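Local atomic coordinates of Rio2 kinase (Chaetomium thermophilum, PDB entry 4GYI), a protein that binds ADP and magnesium as an atypical RIO-family protein kinase of pre-40S ribosomal subunit maturation and probably phosphorylates serine and threonine residues. Residues W17-A22 with K53-L58; M262-H267 with R314-L319. All coordinates share one frame; numbering follows the deposited sequence.

The two contacts lie on opposite sides of the chain's centre, their own centres about 40 Å apart, and they share no helix or strand. Interaction 1 belongs to the core of the N-terminal Rio2 domain, where helices 14-26 and 51-60 meet through buried aliphatic side chains. Interaction 2 is a surface contact in which the end of strand 263-264 of the RIO kinase domain and the turn it leads into meet the loop between helices 300-304 and 326-341. Its chemistry is accordingly polar: a serine hydroxyl, two carboxylates and a guanidinium group make directed bonds, whereas methyl and methylene groups do the work in interaction 1. Both lie away from the nucleotide and magnesium site.

Interaction 1: residues W17-A22 with K53-L58; sequences WRVLTA and KSIATL
V19 packs against S54, I55 and L58 where two helices of the helix-turn-helix-type N-terminal domain, 14-26 and 51-60, meet; the axes of segments 17-22 and 53-58 approach to 9.2 Å and cross at -78°. The contact is almost wholly apolar. With CG1 of V19 anti to the backbone N (chi1 173°), its two methyls divide the opposing helix between them: CG1 lies against I55 CG1 at 3.8 Å and also touches L58, while CG2 rests on S54 CB at 3.7 Å. The V19 and I55 side chains meet nearly at right angles. L58 reaches farther across, its CD1 resting against V19 CG1 and L20 N. L20 CB lies against both L58 methyls, with L58 CD1 at 4.0 Å.

The polar end of S54 is turned to another partner: the residue offers V19 its methylene while its OG hydrogen-bonds to D16.

I64 of strand 64-68 touches L20, I55 and L58, and I38 of helix 35-42 touches V19, extending the apolar packing. The closest approach between the two segments is made by a methyl and a backbone nitrogen, L58 CD1 to L20 N, at 3.5 Å.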
loop_
_atom_site.group_PDB
_atom_site.type_symbol
_atom_site.label_atom_id
_atom_site.label_comp_id
_atom_site.label_asym_id
_atom_site.label_seq_id
_atom_site.Cartn_x
_atom_site.Cartn_y
_atom_site.Cartn_z
ATOM N N TRP A 17 2.206 -16.493 -19.540
ATOM C CA TRP A 17 2.187 -16.378 -18.089
ATOM C C TRP A 17 3.271 -17.217 -17.408
ATOM O O TRP A 17 3.941 -16.756 -16.486
ATOM C CB TRP A 17 0.798 -16.716 -17.555
ATOM C CG TRP A 17 -0.190 -15.639 -17.882
ATOM C CD1 TRP A 17 -1.196 -15.695 -18.796
ATOM C CD2 TRP A 17 -0.212 -14.315 -17.338
ATOM N NE1 TRP A 17 -1.871 -14.498 -18.830
ATOM C CE2 TRP A 17 -1.288 -13.635 -17.939
ATOM C CE3 TRP A 17 0.562 -13.645 -16.380
ATOM C CZ2 TRP A 17 -1.611 -12.314 -17.614
ATOM C CZ3 TRP A 17 0.240 -12.335 -16.056
ATOM C CH2 TRP A 17 -0.836 -11.685 -16.670
ATOM N N ARG A 18 3.453 -18.439 -17.886
ATOM C CA ARG A 18 4.425 -19.361 -17.317
ATOM C C ARG A 18 5.863 -18.842 -17.445
ATOM O O ARG A 18 6.667 -18.984 -16.530
ATOM C CB ARG A 18 4.280 -20.724 -17.997
ATOM C CG ARG A 18 4.995 -21.848 -17.284
ATOM C CD ARG A 18 4.750 -23.203 -17.964
ATOM N NE ARG A 18 5.259 -24.292 -17.135
ATOM C CZ ARG A 18 4.545 -24.898 -16.192
ATOM N NH1 ARG A 18 3.285 -24.534 -15.984
ATOM N NH2 ARG A 18 5.081 -25.875 -15.468
ATOM N N VAL A 19 6.174 -18.243 -18.590
ATOM C CA VAL A 19 7.486 -17.651 -18.830
ATOM C C VAL A 19 7.676 -16.368 -18.005
ATOM O O VAL A 19 8.735 -16.158 -17.404
ATOM C CB VAL A 19 7.697 -17.373 -20.338
ATOM C CG1 VAL A 19 8.986 -16.611 -20.581
ATOM C CG2 VAL A 19 7.723 -18.680 -21.103
ATOM N N LEU A 20 6.647 -15.521 -17.973
ATOM C CA LEU A 20 6.663 -14.349 -17.118
ATOM C C LEU A 20 6.919 -14.766 -15.670
ATOM O O LEU A 20 7.780 -14.204 -14.996
ATOM C CB LEU A 20 5.351 -13.558 -17.233
ATOM C CG LEU A 20 5.367 -12.181 -16.570
ATOM C CD1 LEU A 20 6.525 -11.359 -17.136
ATOM C CD2 LEU A 20 4.007 -11.422 -16.734
ATOM N N THR A 21 6.183 -15.766 -15.202
ATOM C CA THR A 21 6.351 -16.267 -13.839
ATOM C C THR A 21 7.757 -16.825 -13.613
ATOM O O THR A 21 8.347 -16.647 -12.545
ATOM C CB THR A 21 5.324 -17.373 -13.538
ATOM O OG1 THR A 21 3.996 -16.849 -13.693
ATOM C CG2 THR A 21 5.502 -17.909 -12.119
ATOM N N ALA A 22 8.286 -17.489 -14.636
ATOM C CA ALA A 22 9.636 -18.044 -14.590
ATOM C C ALA A 22 10.703 -16.966 -14.456
ATOM O O ALA A 22 11.720 -17.170 -13.792
ATOM C CB ALA A 22 9.907 -18.908 -15.836
ATOM N N LYS A 53 9.396 -17.901 -27.982
ATOM C CA LYS A 53 8.392 -17.027 -28.579
ATOM C C LYS A 53 7.688 -16.170 -27.529
ATOM O O LYS A 53 7.528 -14.963 -27.710
ATOM C CB LYS A 53 7.359 -17.823 -29.372
ATOM C CG LYS A 53 6.253 -16.956 -29.960
ATOM C CD LYS A 53 5.395 -17.741 -30.940
ATOM C CE LYS A 53 4.241 -16.900 -31.470
ATOM N NZ LYS A 53 3.434 -17.655 -32.479
ATOM N N SER A 54 7.253 -16.808 -26.444
ATOM C CA SER A 54 6.692 -16.091 -25.300
ATOM C C SER A 54 7.610 -14.960 -24.827
ATOM O O SER A 54 7.144 -13.858 -24.551
ATOM C CB SER A 54 6.407 -17.060 -24.148
ATOM O OG SER A 54 5.260 -17.847 -24.422
ATOM N N ILE A 55 8.911 -15.234 -24.749
ATOM C CA ILE A 55 9.897 -14.218 -24.364
ATOM C C ILE A 55 9.795 -12.945 -25.211
ATOM O O ILE A 55 9.815 -11.828 -24.681
ATOM C CB ILE A 55 11.352 -14.768 -24.406
ATOM C CG1 ILE A 55 11.545 -15.852 -23.342
ATOM C CG2 ILE A 55 12.371 -13.647 -24.206
ATOM C CD1 ILE A 55 12.997 -16.242 -23.101
ATOM N N ALA A 56 9.666 -13.111 -26.523
ATOM C CA ALA A 56 9.556 -11.963 -27.425
ATOM C C ALA A 56 8.237 -11.208 -27.229
ATOM O O ALA A 56 8.205 -9.970 -27.207
ATOM C CB ALA A 56 9.695 -12.419 -28.864
ATOM N N THR A 57 7.147 -11.965 -27.118
ATOM C CA THR A 57 5.840 -11.411 -26.782
ATOM C C THR A 57 5.936 -10.554 -25.519
ATOM O O THR A 57 5.490 -9.409 -25.499
ATOM C CB THR A 57 4.811 -12.534 -26.525
ATOM O OG1 THR A 57 4.480 -13.191 -27.759
ATOM C CG2 THR A 57 3.545 -11.970 -25.894
ATOM N N LEU A 58 6.532 -11.114 -24.472
ATOM C CA LEU A 58 6.619 -10.424 -23.181
ATOM C C LEU A 58 7.515 -9.206 -23.266
ATOM O O LEU A 58 7.241 -8.180 -22.646
ATOM C CB LEU A 58 7.108 -11.374 -22.086
ATOM C CG LEU A 58 6.172 -12.544 -21.767
ATOM C CD1 LEU A 58 6.901 -13.605 -20.928
ATOM C CD2 LEU A 58 4.894 -12.048 -21.067
#

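Interaction 2: residues M262-H267 with R314-L319; sequences MVSMDH and RLDAAL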
loop_
_atom_site.group_PDB
_atom_site.type_symbol
_atom_site.label_atom_id
_atom_site.label_comp_id
_atom_site.label_asym_id
_atom_site.label_seq_id
_atom_site.Cartn_x
_atom_site.Cartn_y
_atom_site.Cartn_z
ATOM N N MET A 262 3.155 2.574 9.615
ATOM C CA MET A 262 2.882 2.426 11.042
ATOM C C MET A 262 4.063 1.956 11.859
ATOM O O MET A 262 4.841 1.123 11.423
ATOM C CB MET A 262 1.754 1.446 11.273
ATOM C CG MET A 262 0.434 1.969 10.878
ATOM S SD MET A 262 -0.785 0.975 11.715
ATOM C CE MET A 262 -1.807 2.287 12.354
ATOM N N VAL A 263 4.196 2.508 13.057
ATOM C CA VAL A 263 5.282 2.112 13.938
ATOM C C VAL A 263 4.742 1.774 15.315
ATOM O O VAL A 263 3.674 2.253 15.719
ATOM C CB VAL A 263 6.368 3.196 14.061
ATOM C CG1 VAL A 263 6.833 3.630 12.693
ATOM C CG2 VAL A 263 5.853 4.389 14.832
ATOM N N SER A 264 5.483 0.933 16.027
ATOM C CA SER A 264 5.102 0.549 17.373
ATOM C C SER A 264 5.322 1.686 18.354
ATOM O O SER A 264 6.221 2.504 18.171
ATOM C CB SER A 264 5.921 -0.661 17.811
ATOM O OG SER A 264 6.027 -0.688 19.208
ATOM N N MET A 265 4.528 1.723 19.420
ATOM C CA MET A 265 4.749 2.713 20.474
ATOM C C MET A 265 6.109 2.518 21.142
ATOM O O MET A 265 6.565 3.376 21.894
ATOM C CB MET A 265 3.638 2.668 21.531
ATOM C CG MET A 265 2.328 3.287 21.096
ATOM S SD MET A 265 2.292 5.093 21.166
ATOM C CE MET A 265 2.504 5.323 22.947
ATOM N N ASP A 266 6.749 1.383 20.870
ATOM C CA ASP A 266 8.079 1.089 21.403
ATOM C C ASP A 266 9.207 1.543 20.477
ATOM O O ASP A 266 10.369 1.248 20.740
ATOM C CB ASP A 266 8.234 -0.416 21.652
ATOM C CG ASP A 266 7.492 -0.884 22.886
ATOM O OD1 ASP A 266 7.429 -0.119 23.872
ATOM O OD2 ASP A 266 6.976 -2.019 22.867
ATOM N N HIS A 267 8.867 2.229 19.387
ATOM C CA HIS A 267 9.875 2.657 18.423
ATOM C C HIS A 267 10.739 3.713 19.075
ATOM O O HIS A 267 10.223 4.541 19.818
ATOM C CB HIS A 267 9.209 3.229 17.183
ATOM C CG HIS A 267 10.157 3.525 16.063
ATOM N ND1 HIS A 267 11.068 4.557 16.115
ATOM C CD2 HIS A 267 10.312 2.947 14.847
ATOM C CE1 HIS A 267 11.768 4.581 14.995
ATOM N NE2 HIS A 267 11.325 3.619 14.207
ATOM N N ARG A 314 -1.912 -6.100 21.845
ATOM C CA ARG A 314 -0.818 -5.375 21.204
ATOM C C ARG A 314 -0.791 -5.699 19.722
ATOM O O ARG A 314 -0.329 -6.772 19.328
ATOM C CB ARG A 314 0.523 -5.771 21.827
ATOM C CG ARG A 314 0.687 -5.396 23.288
ATOM C CD ARG A 314 1.043 -3.923 23.454
ATOM N NE ARG A 314 2.281 -3.571 22.758
ATOM C CZ ARG A 314 3.473 -3.448 23.341
ATOM N NH1 ARG A 314 3.608 -3.640 24.651
ATOM N NH2 ARG A 314 4.534 -3.122 22.609
ATOM N N LEU A 315 -1.274 -4.772 18.899
ATOM C CA LEU A 315 -1.379 -5.012 17.460
ATOM C C LEU A 315 -0.043 -4.881 16.752
ATOM O O LEU A 315 0.104 -5.317 15.607
ATOM C CB LEU A 315 -2.392 -4.059 16.832
ATOM C CG LEU A 315 -3.778 -4.208 17.456
ATOM C CD1 LEU A 315 -4.844 -3.504 16.635
ATOM C CD2 LEU A 315 -4.084 -5.685 17.576
ATOM N N ASP A 316 0.934 -4.300 17.443
ATOM C CA ASP A 316 2.248 -4.057 16.856
ATOM C C ASP A 316 3.092 -5.324 16.769
ATOM O O ASP A 316 4.308 -5.265 16.583
ATOM C CB ASP A 316 2.990 -2.971 17.636
ATOM C CG ASP A 316 2.975 -3.212 19.135
ATOM O OD1 ASP A 316 2.063 -3.927 19.610
ATOM O OD2 ASP A 316 3.866 -2.681 19.834
ATOM N N ALA A 317 2.433 -6.469 16.910
ATOM C CA ALA A 317 3.092 -7.760 16.802
ATOM C C ALA A 317 2.535 -8.539 15.617
ATOM O O ALA A 317 2.896 -9.697 15.405
ATOM C CB ALA A 317 2.916 -8.545 18.085
ATOM N N ALA A 318 1.657 -7.893 14.848
ATOM C CA ALA A 318 1.040 -8.512 13.675
ATOM C C ALA A 318 2.083 -8.816 12.606
ATOM O O ALA A 318 1.919 -9.721 11.787
ATOM C CB ALA A 318 -0.055 -7.611 13.111
ATOM N N LEU A 319 3.166 -8.053 12.629
ATOM C CA LEU A 319 4.240 -8.210 11.662
ATOM C C LEU A 319 5.074 -9.474 11.912
ATOM O O LEU A 319 5.566 -10.091 10.965
ATOM C CB LEU A 319 5.130 -6.965 11.686
ATOM C CG LEU A 319 5.617 -6.428 10.338
ATOM C CD1 LEU A 319 4.515 -6.551 9.284
ATOM C CD2 LEU A 319 6.091 -4.977 10.481
#
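The guanidinium of R314 meets D266 and D316 through its edge, where D266 OD2 and the D316 carboxylate carbon CG lie in its plane, while S264 OG stands obliquely to it and farther off. D316 is gripped side-on by two nitrogens: NE of R314 reaches D316 OD1 at 3.2 Å and NH2 of R314 reaches D316 OD2 at 2.9 Å, each on a syn lone pair, the second bond nearly straight at 168°. Bends at chi2 and chi3 fold the arginine back over its own loop for this grip. The same NH2 also bonds to D266 OD2 at 2.7 Å, but there it comes from above the carboxylate, the two planes being 62° apart.

S264 ties the two segments together a second time. Its OG donates to the anti lone pair of D316 OD2 at 3.0 Å and accepts D266 N at 2.8 Å, an ST turn within the type I turn from S264 to H267. D316 OD2 thus accepts from S264 OG and R314 NH2 while OD1 takes R314 NE, which probably fixes the carboxylate's rotation. The arginine's charge probably offsets the repulsion between D266 OD2 and D316 OD2, which are 4.4 Å apart. A methionine in place of R314 would probably leave D266 and D316 without the cation they share, and D316 freer to turn.

The network joins the turn that follows strand 263-264 to the loop before helix 326-341. Strand 263-264 pairs antiparallel with strand 226-227, whose L226 touches L315 and D316. L315 also packs on L170 of helix 149-172, while K304 of helix 300-304 touches D266.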